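Local coordinates for protein macrolide 2'-phosphotransferase MphH (Brachybacterium faecium, PDB 5UXD) that probably transfers a phosphate group to the 2'-hydroxyl of macrolide antibiotics, and is seen here with azithromycin bound, at residues 117-122 against 238-243; 143-148 against 220-225; 194-199 against 215-220. All blocks are in the same frame, centred on the assembly; numbering follows the deposited sequence. Where two conformers were deposited one is given.

In the fold
The three contacts are nested along the chain: the loop closed by contact 1 encloses contact 2, which in turn encloses contact 3, and their chemistry changes from the surface inward. Contact 1 is a surface meeting of two helix starts, made of methyl groups against methyls and carbonyls, with no polar bond between its segments. Contacts 2 and 3 share A220, and their centres are about 9 Å apart. Contact 2, partly buried, relies on backbone pairing between two loops, helped by a water. Contact 3, near the middle of the chain, relies on a histidine ring whose two nitrogens are both engaged, and includes residues of the azithromycin and magnesium sites.

Contact 1: 117-122 against 238-243; sequences ASTVYA and SAIFEV. With SO4 (sulfate ion), chain D.
A117 and I240 bring their CA atoms to 6.1 Å, and A122 and V243 bring theirs to 6.0 Å, so the first turns of helices 119-133 and 238-250 lie beside one another, with side chains and carbonyl groups meeting between them. I240 makes the largest contribution, and its two branches divide the work. Its CG1 is anti to the carbonyl carbon (chi1 -60°), and with chi2 at -64° the CD1 methyl comes to the loop before helix 119-133. There CD1 rests 3.3 Å from A117 O and also meets the CG2 methyl of T119, the two side chains crossing at about a right angle. The other branch, CG2, is turned to the helix proper, touching S118 O and lying 3.7 Å from A122 CB. This is side-by-side packing of helix starts in the helical lobe of a kinase-like phosphotransferase fold, away from the annotated sites. One turn further on, V243 continues the seam: its CG1 methyl lies 3.8 Å from A122 CB and also faces T119 O. The buried A122 thus touches both I240 and V243, its CB coming closest to the carbonyl O of I240, at 3.5 Å, while H232 of the neighbouring helix 230-235 packs on both A122 and I240. The start of helix 119-133 is fixed by its own N-cap, since S118 OG accepts from Y121 N at 3.0 Å and 175°; the same hydroxyl is also hydrogen-bonded to E209. At the start of the partner helix, where the amino end probably favours an anion, a sulfate ion, probably from the crystallisation liquor, is bound by S238: the backbone N donates to O3, and OG, standing between its own N and carbonyl carbon, donates to O2 at 2.6 Å.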
ATOM      1  N   ALA A 117       3.148  19.271   3.460  1.00 15.39           N
ATOM      2  CA  ALA A 117       2.637  20.374   4.265  1.00 23.64           C
ATOM      3  C   ALA A 117       1.361  20.990   3.681  1.00 16.97           C
ATOM      4  O   ALA A 117       0.864  21.983   4.225  1.00 16.35           O
ATOM      5  CB  ALA A 117       3.717  21.452   4.439  1.00 17.91           C
ATOM      6  N   SER A 118       0.810  20.404   2.610  1.00 17.08           N
ATOM      7  CA  SER A 118      -0.406  20.917   1.983  1.00 16.83           C
ATOM      8  C   SER A 118      -1.633  20.645   2.848  1.00 22.37           C
ATOM      9  O   SER A 118      -1.880  19.505   3.237  1.00 18.67           O
ATOM     10  CB  SER A 118      -0.601  20.269   0.612  1.00 17.87           C
ATOM     11  OG  SER A 118      -1.929  20.440   0.138  1.00 17.16           O
ATOM     12  N   THR A 119      -2.420  21.689   3.129  1.00 17.29           N
ATOM     13  CA  THR A 119      -3.699  21.450   3.805  1.00 22.45           C
ATOM     14  C   THR A 119      -4.708  20.769   2.888  1.00 19.48           C
ATOM     15  O   THR A 119      -5.581  20.035   3.367  1.00 17.69           O
ATOM     16  CB  THR A 119      -4.294  22.756   4.310  1.00 17.95           C
ATOM     17  OG1 THR A 119      -4.264  23.719   3.252  1.00 23.44           O
ATOM     18  CG2 THR A 119      -3.507  23.287   5.501  1.00 15.40           C
ATOM     19  N   VAL A 120      -4.619  21.008   1.579  1.00 20.51           N
ATOM     20  CA  VAL A 120      -5.549  20.368   0.647  1.00 17.96           C
ATOM     21  C   VAL A 120      -5.361  18.856   0.664  1.00 16.05           C
ATOM     22  O   VAL A 120      -6.332  18.098   0.780  1.00 18.49           O
ATOM     23  CB  VAL A 120      -5.384  20.950  -0.768  1.00 26.52           C
ATOM     24  CG1 VAL A 120      -6.166  20.126  -1.773  1.00 19.81           C
ATOM     25  CG2 VAL A 120      -5.870  22.394  -0.797  1.00 24.61           C
ATOM     26  N   TYR A 121      -4.108  18.393   0.566  1.00 16.35           N
ATOM     27  CA  TYR A 121      -3.842  16.954   0.613  1.00 15.79           C
ATOM     28  C   TYR A 121      -4.228  16.362   1.964  1.00 13.82           C
ATOM     29  O   TYR A 121      -4.771  15.250   2.033  1.00 15.92           O
ATOM     30  CB  TYR A 121      -2.364  16.670   0.323  1.00 17.88           C
ATOM     31  CG  TYR A 121      -2.057  15.190   0.211  1.00 20.91           C
ATOM     32  CD1 TYR A 121      -2.218  14.525  -0.998  1.00 16.95           C
ATOM     33  CD2 TYR A 121      -1.619  14.456   1.319  1.00 23.30           C
ATOM     34  CE1 TYR A 121      -1.946  13.177  -1.117  1.00 21.44           C
ATOM     35  CE2 TYR A 121      -1.351  13.102   1.212  1.00 22.24           C
ATOM     36  CZ  TYR A 121      -1.513  12.472  -0.018  1.00 23.66           C
ATOM     37  OH  TYR A 121      -1.246  11.131  -0.152  1.00 27.30           O
ATOM     38  N   ALA A 122      -3.914  17.070   3.047  1.00 14.99           N
ATOM     39  CA  ALA A 122      -4.274  16.599   4.384  1.00 13.40           C
ATOM     40  C   ALA A 122      -5.778  16.366   4.494  1.00 13.17           C
ATOM     41  O   ALA A 122      -6.215  15.311   4.976  1.00 15.02           O
ATOM     42  CB  ALA A 122      -3.801  17.602   5.446  1.00 15.72           C
ATOM     43  N   SER A 238       3.119  18.853  12.275  1.00 14.37           N
ATOM     44  CA  SER A 238       2.112  18.357  13.210  1.00 17.80           C
ATOM     45  C   SER A 238       0.768  19.069  13.041  1.00 18.97           C
ATOM     46  O   SER A 238      -0.286  18.452  13.209  1.00 17.91           O
ATOM     47  CB  SER A 238       2.618  18.496  14.647  1.00 21.19           C
ATOM     48  OG  SER A 238       2.813  19.854  14.981  1.00 22.27           O
ATOM     49  N   ALA A 239       0.773  20.372  12.735  1.00 16.19           N
ATOM     50  CA  ALA A 239      -0.512  21.040  12.533  1.00 13.11           C
ATOM     51  C   ALA A 239      -1.206  20.573  11.264  1.00 20.10           C
ATOM     52  O   ALA A 239      -2.432  20.686  11.163  1.00 19.44           O
ATOM     53  CB  ALA A 239      -0.342  22.560  12.493  1.00 18.74           C
ATOM     54  N   ILE A 240      -0.444  20.058  10.299  1.00 16.11           N
ATOM     55  CA  ILE A 240      -1.034  19.541   9.073  1.00 17.11           C
ATOM     56  C   ILE A 240      -1.584  18.137   9.303  1.00 16.89           C
ATOM     57  O   ILE A 240      -2.657  17.788   8.801  1.00 14.33           O
ATOM     58  CB  ILE A 240       0.009  19.579   7.941  1.00 17.88           C
ATOM     59  CG1 ILE A 240       0.474  21.012   7.687  1.00 21.52           C
ATOM     60  CG2 ILE A 240      -0.555  18.957   6.667  1.00 13.72           C
ATOM     61  CD1 ILE A 240      -0.624  21.933   7.195  1.00 15.19           C
ATOM     62  N   PHE A 241      -0.881  17.315  10.090  1.00 16.27           N
ATOM     63  CA  PHE A 241      -1.481  16.045  10.501  1.00 14.70           C
ATOM     64  C   PHE A 241      -2.793  16.278  11.248  1.00 21.12           C
ATOM     65  O   PHE A 241      -3.753  15.514  11.087  1.00 16.59           O
ATOM     66  CB  PHE A 241      -0.513  15.227  11.363  1.00 13.18           C
ATOM     67  CG  PHE A 241      -1.042  13.837  11.711  1.00 16.94           C
ATOM     68  CD1 PHE A 241      -1.257  12.912  10.715  1.00 16.98           C
ATOM     69  CD2 PHE A 241      -1.330  13.480  13.036  1.00 19.16           C
ATOM     70  CE1 PHE A 241      -1.742  11.643  11.003  1.00 14.75           C
ATOM     71  CE2 PHE A 241      -1.821  12.191  13.348  1.00 13.75           C
ATOM     72  CZ  PHE A 241      -2.026  11.281  12.323  1.00 14.52           C
ATOM     73  N   GLU A 242      -2.866  17.348  12.053  1.00 16.51           N
ATOM     74  CA  GLU A 242      -4.108  17.620  12.771  1.00 18.47           C
ATOM     75  C   GLU A 242      -5.248  17.973  11.813  1.00 19.11           C
ATOM     76  O   GLU A 242      -6.402  17.618  12.072  1.00 18.29           O
ATOM     77  CB  GLU A 242      -3.887  18.727  13.810  1.00 18.66           C
ATOM     78  CG  GLU A 242      -5.153  19.185  14.540  1.00 33.20           C
ATOM     79  CD  GLU A 242      -5.969  18.028  15.116  1.00 48.21           C
ATOM     80  OE1 GLU A 242      -7.210  18.033  14.952  1.00 40.73           O
ATOM     81  OE2 GLU A 242      -5.371  17.117  15.733  1.00 43.30           O
ATOM     82  N   VAL A 243      -4.951  18.675  10.709  1.00 17.47           N
ATOM     83  CA  VAL A 243      -5.967  18.928   9.682  1.00 18.64           C
ATOM     84  C   VAL A 243      -6.480  17.608   9.103  1.00 17.44           C
ATOM     85  O   VAL A 243      -7.684  17.439   8.854  1.00 16.16           O
ATOM     86  CB  VAL A 243      -5.391  19.838   8.575  1.00 18.54           C
ATOM     87  CG1 VAL A 243      -6.261  19.801   7.316  1.00 17.28           C
ATOM     88  CG2 VAL A 243      -5.240  21.286   9.062  1.00 19.44           C
TER
HETATM   89  S   SO4 D 502       6.197  20.433  13.784  1.00 23.32           S
HETATM   90  O1  SO4 D 502       6.437  21.159  12.541  1.00 33.81           O
HETATM   91  O2  SO4 D 502       5.094  21.071  14.481  1.00 28.81           O
HETATM   92  O3  SO4 D 502       5.810  19.060  13.433  1.00 27.37           O
HETATM   93  O4  SO4 D 502       7.404  20.431  14.607  1.00 23.65           O

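Contact 2: 143-148 against 220-225; sequences TGIEVR and AAVGDP
A single parallel beta bridge joins V147 to V222, linking the loop between helices 137-141 and 150-167 to the loop that follows strand 210-214. V222 bonds with the residues before and after V147, as parallel pairing requires: its N donates to E146 O at 2.9 Å, in the carbonyl plane, and its O accepts from R148 N at 2.9 Å, with the donor well above the carbonyl plane. The touching parts, 145-148 and 220-223, run 17° apart. Their valines lie side by side and point the same way, V147 CG1 meeting V222 CG1 at 4.0 Å. I145 reaches in from the start of the bridge. Its CG1 stands between the backbone N and the carbonyl carbon (chi1 62°), bringing CD1 to within 3.9 Å of A221 CA and close to V222 CG2. The pairing does not extend back to A220 directly; instead a water accepts from E146 N and donates to A220 O at 2.8 Å, bridging the two backbones. Strand 193-195 lines up along 220-225 as well, for A221 and G223 make backbone hydrogen bonds to T195 and V193. R148 lies against V153 and A156 of helix 150-167. Paired with 143-148 and with strand 193-195, the chain leads into the Gly-Asp-Pro sequence G223-D224-P225, as in aminoglycoside phosphotransferase relatives.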
ATOM      1  N   THR A 143     -13.387 -11.322   1.483  1.00 24.89           N
ATOM      2  CA  THR A 143     -12.491 -11.304   0.331  1.00 25.27           C
ATOM      3  C   THR A 143     -11.270 -12.199   0.520  1.00 23.99           C
ATOM      4  O   THR A 143     -10.625 -12.570  -0.472  1.00 23.43           O
ATOM      5  CB  THR A 143     -12.020  -9.882   0.047  1.00 21.65           C
ATOM      6  OG1 THR A 143     -11.091  -9.484   1.060  1.00 23.75           O
ATOM      7  CG2 THR A 143     -13.194  -8.913   0.026  1.00 24.08           C
ATOM      8  N   GLY A 144     -10.929 -12.543   1.762  1.00 18.67           N
ATOM      9  CA  GLY A 144      -9.760 -13.354   2.054  1.00 20.86           C
ATOM     10  C   GLY A 144      -8.602 -12.603   2.680  1.00 26.89           C
ATOM     11  O   GLY A 144      -7.594 -13.232   3.029  1.00 21.41           O
ATOM     12  N   ILE A 145      -8.713 -11.283   2.845  1.00 17.81           N
ATOM     13  CA  ILE A 145      -7.648 -10.533   3.495  1.00 20.50           C
ATOM     14  C   ILE A 145      -7.531 -10.945   4.961  1.00 20.65           C
ATOM     15  O   ILE A 145      -8.465 -11.488   5.571  1.00 19.78           O
ATOM     16  CB  ILE A 145      -7.889  -9.022   3.361  1.00 14.91           C
ATOM     17  CG1 ILE A 145      -9.194  -8.630   4.059  1.00 21.74           C
ATOM     18  CG2 ILE A 145      -7.913  -8.610   1.898  1.00 20.18           C
ATOM     19  CD1 ILE A 145      -9.440  -7.110   4.096  1.00 17.64           C
ATOM     20  N   GLU A 146      -6.356 -10.684   5.528  1.00 21.20           N
ATOM     21  CA  GLU A 146      -6.119 -10.915   6.946  1.00 26.51           C
ATOM     22  C   GLU A 146      -7.031 -10.033   7.787  1.00 18.02           C
ATOM     23  O   GLU A 146      -7.372  -8.913   7.408  1.00 19.18           O
ATOM     24  CB  GLU A 146      -4.663 -10.625   7.297  1.00 29.37           C
ATOM     25  CG  GLU A 146      -3.682 -11.709   6.877  1.00 39.88           C
ATOM     26  CD  GLU A 146      -3.864 -13.009   7.643  1.00 59.29           C
ATOM     27  OE1 GLU A 146      -3.014 -13.305   8.510  1.00 64.77           O
ATOM     28  OE2 GLU A 146      -4.842 -13.741   7.366  1.00 64.19           O
ATOM     29  N   VAL A 147      -7.433 -10.558   8.941  1.00 22.30           N
ATOM     30  CA  VAL A 147      -8.289  -9.842   9.881  1.00 17.70           C
ATOM     31  C   VAL A 147      -7.670  -9.958  11.268  1.00 21.84           C
ATOM     32  O   VAL A 147      -7.409 -11.074  11.735  1.00 23.47           O
ATOM     33  CB  VAL A 147      -9.718 -10.419   9.888  1.00 18.87           C
ATOM     34  CG1 VAL A 147     -10.579  -9.733  10.948  1.00 20.11           C
ATOM     35  CG2 VAL A 147     -10.351 -10.312   8.496  1.00 19.41           C
ATOM     36  N   ARG A 148      -7.431  -8.816  11.917  1.00 16.60           N
ATOM     37  CA  ARG A 148      -6.904  -8.778  13.278  0.59 16.36           C
ATOM     38  C   ARG A 148      -7.794  -7.879  14.127  1.00 20.15           C
ATOM     39  O   ARG A 148      -7.991  -6.705  13.790  1.00 18.90           O
ATOM     40  CB  ARG A 148      -5.456  -8.267  13.300  0.59 21.49           C
ATOM     41  CG  ARG A 148      -4.424  -9.250  12.745  0.59 19.68           C
ATOM     42  CD  ARG A 148      -3.014  -8.653  12.743  0.59 22.63           C
ATOM     43  NE  ARG A 148      -2.045  -9.569  12.145  0.59 19.05           N
ATOM     44  CZ  ARG A 148      -0.792  -9.243  11.833  0.59 29.66           C
ATOM     45  NH1 ARG A 148      -0.338  -8.020  12.068  0.59 22.32           N
ATOM     46  NH2 ARG A 148       0.012 -10.146  11.288  0.59 29.31           N
ATOM     47  N   ALA A 220      -3.909  -4.729   1.885  1.00 18.62           N
ATOM     48  CA  ALA A 220      -5.113  -4.445   2.654  1.00 19.75           C
ATOM     49  C   ALA A 220      -5.385  -5.551   3.667  1.00 17.51           C
ATOM     50  O   ALA A 220      -5.093  -6.725   3.429  1.00 18.02           O
ATOM     51  CB  ALA A 220      -6.316  -4.294   1.730  1.00 20.73           C
ATOM     52  N   ALA A 221      -5.959  -5.152   4.800  1.00 15.28           N
ATOM     53  CA  ALA A 221      -6.224  -6.033   5.930  1.00 19.90           C
ATOM     54  C   ALA A 221      -7.176  -5.325   6.879  1.00 18.96           C
ATOM     55  O   ALA A 221      -7.172  -4.096   6.966  1.00 17.03           O
ATOM     56  CB  ALA A 221      -4.924  -6.400   6.658  1.00 16.49           C
ATOM     57  N   VAL A 222      -7.984  -6.098   7.596  1.00 14.50           N
ATOM     58  CA  VAL A 222      -8.718  -5.493   8.709  1.00 19.77           C
ATOM     59  C   VAL A 222      -7.802  -5.460   9.928  1.00 19.09           C
ATOM     60  O   VAL A 222      -7.196  -6.473  10.305  1.00 19.40           O
ATOM     61  CB  VAL A 222     -10.028  -6.248   8.995  1.00 16.45           C
ATOM     62  CG1 VAL A 222     -10.651  -5.752  10.322  1.00 12.88           C
ATOM     63  CG2 VAL A 222     -11.004  -6.058   7.843  1.00 19.34           C
ATOM     64  N   GLY A 223      -7.692  -4.280  10.529  1.00 14.40           N
ATOM     65  CA  GLY A 223      -6.762  -4.100  11.626  1.00 16.78           C
ATOM     66  C   GLY A 223      -6.597  -2.651  12.045  1.00 12.10           C
ATOM     67  O   GLY A 223      -7.568  -1.897  12.094  1.00 14.95           O
ATOM     68  N   ASP A 224      -5.368  -2.263  12.338  1.00 13.37           N
ATOM     69  CA  ASP A 224      -5.066  -0.993  13.020  1.00 13.35           C
ATOM     70  C   ASP A 224      -5.380   0.213  12.138  1.00 13.53           C
ATOM     71  O   ASP A 224      -4.736   0.389  11.096  1.00 15.90           O
ATOM     72  CB  ASP A 224      -3.582  -1.020  13.428  1.00 11.89           C
ATOM     73  CG  ASP A 224      -3.142   0.198  14.263  1.00 16.60           C
ATOM     74  OD1 ASP A 224      -3.903   1.175  14.420  1.00 13.12           O
ATOM     75  OD2 ASP A 224      -1.994   0.162  14.752  1.00 16.67           O
ATOM     76  N   PRO A 225      -6.338   1.069  12.521  1.00 15.87           N
ATOM     77  CA  PRO A 225      -6.634   2.270  11.711  1.00 14.25           C
ATOM     78  C   PRO A 225      -5.437   3.187  11.495  1.00 20.43           C
ATOM     79  O   PRO A 225      -5.387   3.910  10.487  1.00 15.64           O
ATOM     80  CB  PRO A 225      -7.724   2.974  12.532  1.00 16.09           C
ATOM     81  CG  PRO A 225      -8.375   1.862  13.336  1.00 16.76           C
ATOM     82  CD  PRO A 225      -7.256   0.915  13.667  1.00 17.27           C
TER
HETATM   83  O   HOH W   1      -4.239  -9.221   4.254  1.00 27.54           O

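Contact 3: 194-199 against 215-220; sequences LTHGEL and LDWTTA
H196, G197 and E198 probably correspond to the HGD motif of aminoglycoside phosphotransferases (HRD in protein kinases), with E198 in the place of the aspartate. They meet 215-220, whose D216 probably matches the aspartate of the kinase DFG motif, mainly through the H196 ring. Both ring nitrogens are used. NE2 donates to L215 O at 2.9 Å in a nearly straight bond (173°), while ND1 accepts from E198 N at 3.0 Å; both partners lie in the ring plane, which should fix the ring's rotation. The H196 carbonyl is taken by T219, whose OG1 donates to H196 O at 2.7 Å, tilted from the carbonyl plane. The backbone N of H196 and that of G197 both donate to the D228 carboxylate. A water donates to T195 OG1 and to T219 O, 2.8 Å from each, and T195 OG1 is hydrogen-bonded to A221 O as well. E198, which touches azithromycin, has its backbone O bonded to H203; H203 and D216 belong to the magnesium site, empty in this model. W217 is held by NE1 bonding to V214 O and offers its face to the H196 ring edge, a T-shaped stack with planes at 66°. CG of H196 lies anti to its own N (chi1 180°), which turns the CD2 edge of the imidazole to the indole face and leaves H196 CD2 3.6 Å from W217 CE3.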
ATOM      1  N   LEU A 194     -11.165  -1.825   8.003  1.00 16.62           N
ATOM      2  CA  LEU A 194     -10.506  -2.150   6.744  1.00 16.78           C
ATOM      3  C   LEU A 194      -9.443  -1.103   6.457  1.00 15.80           C
ATOM      4  O   LEU A 194      -9.730   0.100   6.483  1.00 16.04           O
ATOM      5  CB  LEU A 194     -11.517  -2.196   5.604  1.00 13.98           C
ATOM      6  CG  LEU A 194     -10.943  -2.290   4.181  1.00 16.16           C
ATOM      7  CD1 LEU A 194     -10.107  -3.563   4.011  1.00 15.19           C
ATOM      8  CD2 LEU A 194     -12.046  -2.236   3.124  1.00 22.04           C
ATOM      9  N   THR A 195      -8.212  -1.549   6.222  1.00 14.68           N
ATOM     10  CA  THR A 195      -7.114  -0.630   5.954  1.00 16.07           C
ATOM     11  C   THR A 195      -6.464  -0.940   4.610  1.00 16.44           C
ATOM     12  O   THR A 195      -6.518  -2.067   4.110  1.00 15.62           O
ATOM     13  CB  THR A 195      -6.033  -0.669   7.052  1.00 15.13           C
ATOM     14  OG1 THR A 195      -5.370  -1.941   7.047  1.00 20.23           O
ATOM     15  CG2 THR A 195      -6.638  -0.407   8.442  1.00 16.64           C
ATOM     16  N   HIS A 196      -5.842   0.091   4.036  1.00 15.78           N
ATOM     17  CA  HIS A 196      -5.013  -0.073   2.844  1.00 16.16           C
ATOM     18  C   HIS A 196      -3.646  -0.686   3.172  1.00 23.00           C
ATOM     19  O   HIS A 196      -3.217  -1.643   2.516  1.00 23.58           O
ATOM     20  CB  HIS A 196      -4.840   1.274   2.146  1.00 15.71           C
ATOM     21  CG  HIS A 196      -3.999   1.207   0.908  1.00 19.25           C
ATOM     22  ND1 HIS A 196      -2.623   1.139   0.949  1.00 16.83           N
ATOM     23  CD2 HIS A 196      -4.337   1.205  -0.403  1.00 13.17           C
ATOM     24  CE1 HIS A 196      -2.148   1.087  -0.282  1.00 17.82           C
ATOM     25  NE2 HIS A 196      -3.168   1.134  -1.123  1.00 17.37           N
ATOM     26  N   GLY A 197      -2.922  -0.111   4.146  1.00 21.71           N
ATOM     27  CA  GLY A 197      -1.672  -0.668   4.643  1.00 14.39           C
ATOM     28  C   GLY A 197      -0.406   0.004   4.154  1.00 30.25           C
ATOM     29  O   GLY A 197       0.660  -0.199   4.753  1.00 30.24           O
ATOM     30  N   GLU A 198      -0.479   0.779   3.082  1.00 23.54           N
ATOM     31  CA  GLU A 198       0.702   1.419   2.521  1.00 25.64           C
ATOM     32  C   GLU A 198       0.269   2.721   1.853  1.00 25.86           C
ATOM     33  O   GLU A 198       0.595   3.007   0.697  1.00 25.08           O
ATOM     34  CB  GLU A 198       1.424   0.479   1.556  1.00 30.16           C
ATOM     35  CG  GLU A 198       2.900   0.298   1.889  1.00 41.54           C
ATOM     36  CD  GLU A 198       3.539  -0.842   1.125  1.00 40.67           C
ATOM     37  OE1 GLU A 198       3.717  -1.931   1.711  1.00 39.18           O
ATOM     38  OE2 GLU A 198       3.858  -0.645  -0.062  1.00 38.85           O
ATOM     39  N   LEU A 199      -0.486   3.528   2.593  1.00 17.16           N
ATOM     40  CA  LEU A 199      -1.097   4.726   2.032  1.00 19.78           C
ATOM     41  C   LEU A 199      -0.122   5.889   2.169  1.00 22.69           C
ATOM     42  O   LEU A 199      -0.192   6.708   3.086  1.00 22.93           O
ATOM     43  CB  LEU A 199      -2.433   5.014   2.700  1.00 19.77           C
ATOM     44  CG  LEU A 199      -3.369   5.882   1.849  1.00 19.33           C
ATOM     45  CD1 LEU A 199      -3.594   5.265   0.467  1.00 18.97           C
ATOM     46  CD2 LEU A 199      -4.693   6.089   2.530  1.00 17.60           C
ATOM     47  N   LEU A 215      -4.268   3.171  -5.365  1.00 22.05           N
ATOM     48  CA  LEU A 215      -3.794   2.003  -6.089  1.00 29.25           C
ATOM     49  C   LEU A 215      -3.125   1.016  -5.144  1.00 22.75           C
ATOM     50  O   LEU A 215      -2.900   1.299  -3.961  1.00 20.73           O
ATOM     51  CB  LEU A 215      -2.800   2.404  -7.183  1.00 32.69           C
ATOM     52  CG  LEU A 215      -3.049   3.720  -7.915  1.00 40.31           C
ATOM     53  CD1 LEU A 215      -1.779   4.178  -8.602  1.00 31.17           C
ATOM     54  CD2 LEU A 215      -4.179   3.554  -8.920  1.00 43.28           C
ATOM     55  N   ASP A 216      -2.798  -0.154  -5.705  1.00 19.30           N
ATOM     56  CA  ASP A 216      -1.984  -1.209  -5.088  1.00 15.72           C
ATOM     57  C   ASP A 216      -2.541  -1.619  -3.725  1.00 17.60           C
ATOM     58  O   ASP A 216      -1.985  -1.320  -2.677  1.00 18.38           O
ATOM     59  CB  ASP A 216      -0.513  -0.764  -4.986  1.00 19.31           C
ATOM     60  CG  ASP A 216      -0.009  -0.158  -6.302  1.00 33.13           C
ATOM     61  OD1 ASP A 216      -0.141  -0.772  -7.375  1.00 42.72           O
ATOM     62  OD2 ASP A 216       0.554   0.948  -6.240  1.00 34.25           O
ATOM     63  N   TRP A 217      -3.598  -2.423  -3.827  1.00 20.91           N
ATOM     64  CA  TRP A 217      -4.379  -2.868  -2.678  1.00 17.32           C
ATOM     65  C   TRP A 217      -3.953  -4.238  -2.146  1.00 18.92           C
ATOM     66  O   TRP A 217      -4.733  -4.886  -1.433  1.00 21.39           O
ATOM     67  CB  TRP A 217      -5.865  -2.883  -3.055  1.00 20.62           C
ATOM     68  CG  TRP A 217      -6.428  -1.492  -3.178  1.00 18.21           C
ATOM     69  CD1 TRP A 217      -6.477  -0.721  -4.305  1.00 20.75           C
ATOM     70  CD2 TRP A 217      -6.979  -0.699  -2.126  1.00 14.70           C
ATOM     71  NE1 TRP A 217      -7.035   0.503  -4.016  1.00 15.74           N
ATOM     72  CE2 TRP A 217      -7.353   0.541  -2.685  1.00 15.57           C
ATOM     73  CE3 TRP A 217      -7.212  -0.921  -0.772  1.00 17.35           C
ATOM     74  CZ2 TRP A 217      -7.945   1.552  -1.936  1.00 19.37           C
ATOM     75  CZ3 TRP A 217      -7.783   0.090  -0.021  1.00 15.17           C
ATOM     76  CH2 TRP A 217      -8.145   1.312  -0.602  1.00 18.90           C
ATOM     77  N   THR A 218      -2.739  -4.704  -2.462  1.00 22.91           N
ATOM     78  CA  THR A 218      -2.346  -6.033  -1.981  1.00 19.80           C
ATOM     79  C   THR A 218      -2.048  -6.072  -0.481  1.00 24.61           C
ATOM     80  O   THR A 218      -2.055  -7.158   0.101  1.00 23.03           O
ATOM     81  CB  THR A 218      -1.137  -6.570  -2.761  1.00 28.25           C
ATOM     82  OG1 THR A 218      -0.060  -5.622  -2.738  1.00 25.60           O
ATOM     83  CG2 THR A 218      -1.532  -6.854  -4.209  1.00 29.36           C
ATOM     84  N   THR A 219      -1.793  -4.935   0.166  1.00 16.27           N
ATOM     85  CA  THR A 219      -1.483  -4.938   1.595  1.00 20.26           C
ATOM     86  C   THR A 219      -2.715  -4.760   2.474  1.00 19.29           C
ATOM     87  O   THR A 219      -2.575  -4.641   3.703  1.00 24.56           O
ATOM     88  CB  THR A 219      -0.449  -3.847   1.924  1.00 26.62           C
ATOM     89  OG1 THR A 219      -0.888  -2.577   1.418  1.00 24.25           O
ATOM     90  CG2 THR A 219       0.893  -4.174   1.294  1.00 19.30           C
ATOM     91  N   ALA A 220      -3.909  -4.729   1.885  1.00 18.62           N
ATOM     92  CA  ALA A 220      -5.113  -4.445   2.654  1.00 19.75           C
ATOM     93  C   ALA A 220      -5.385  -5.551   3.667  1.00 17.51           C
ATOM     94  O   ALA A 220      -5.093  -6.725   3.429  1.00 18.02           O
ATOM     95  CB  ALA A 220      -6.316  -4.294   1.730  1.00 20.73           C
TER
HETATM   96  O   HOH W   2      -3.043  -3.215   6.036  1.00 19.19           O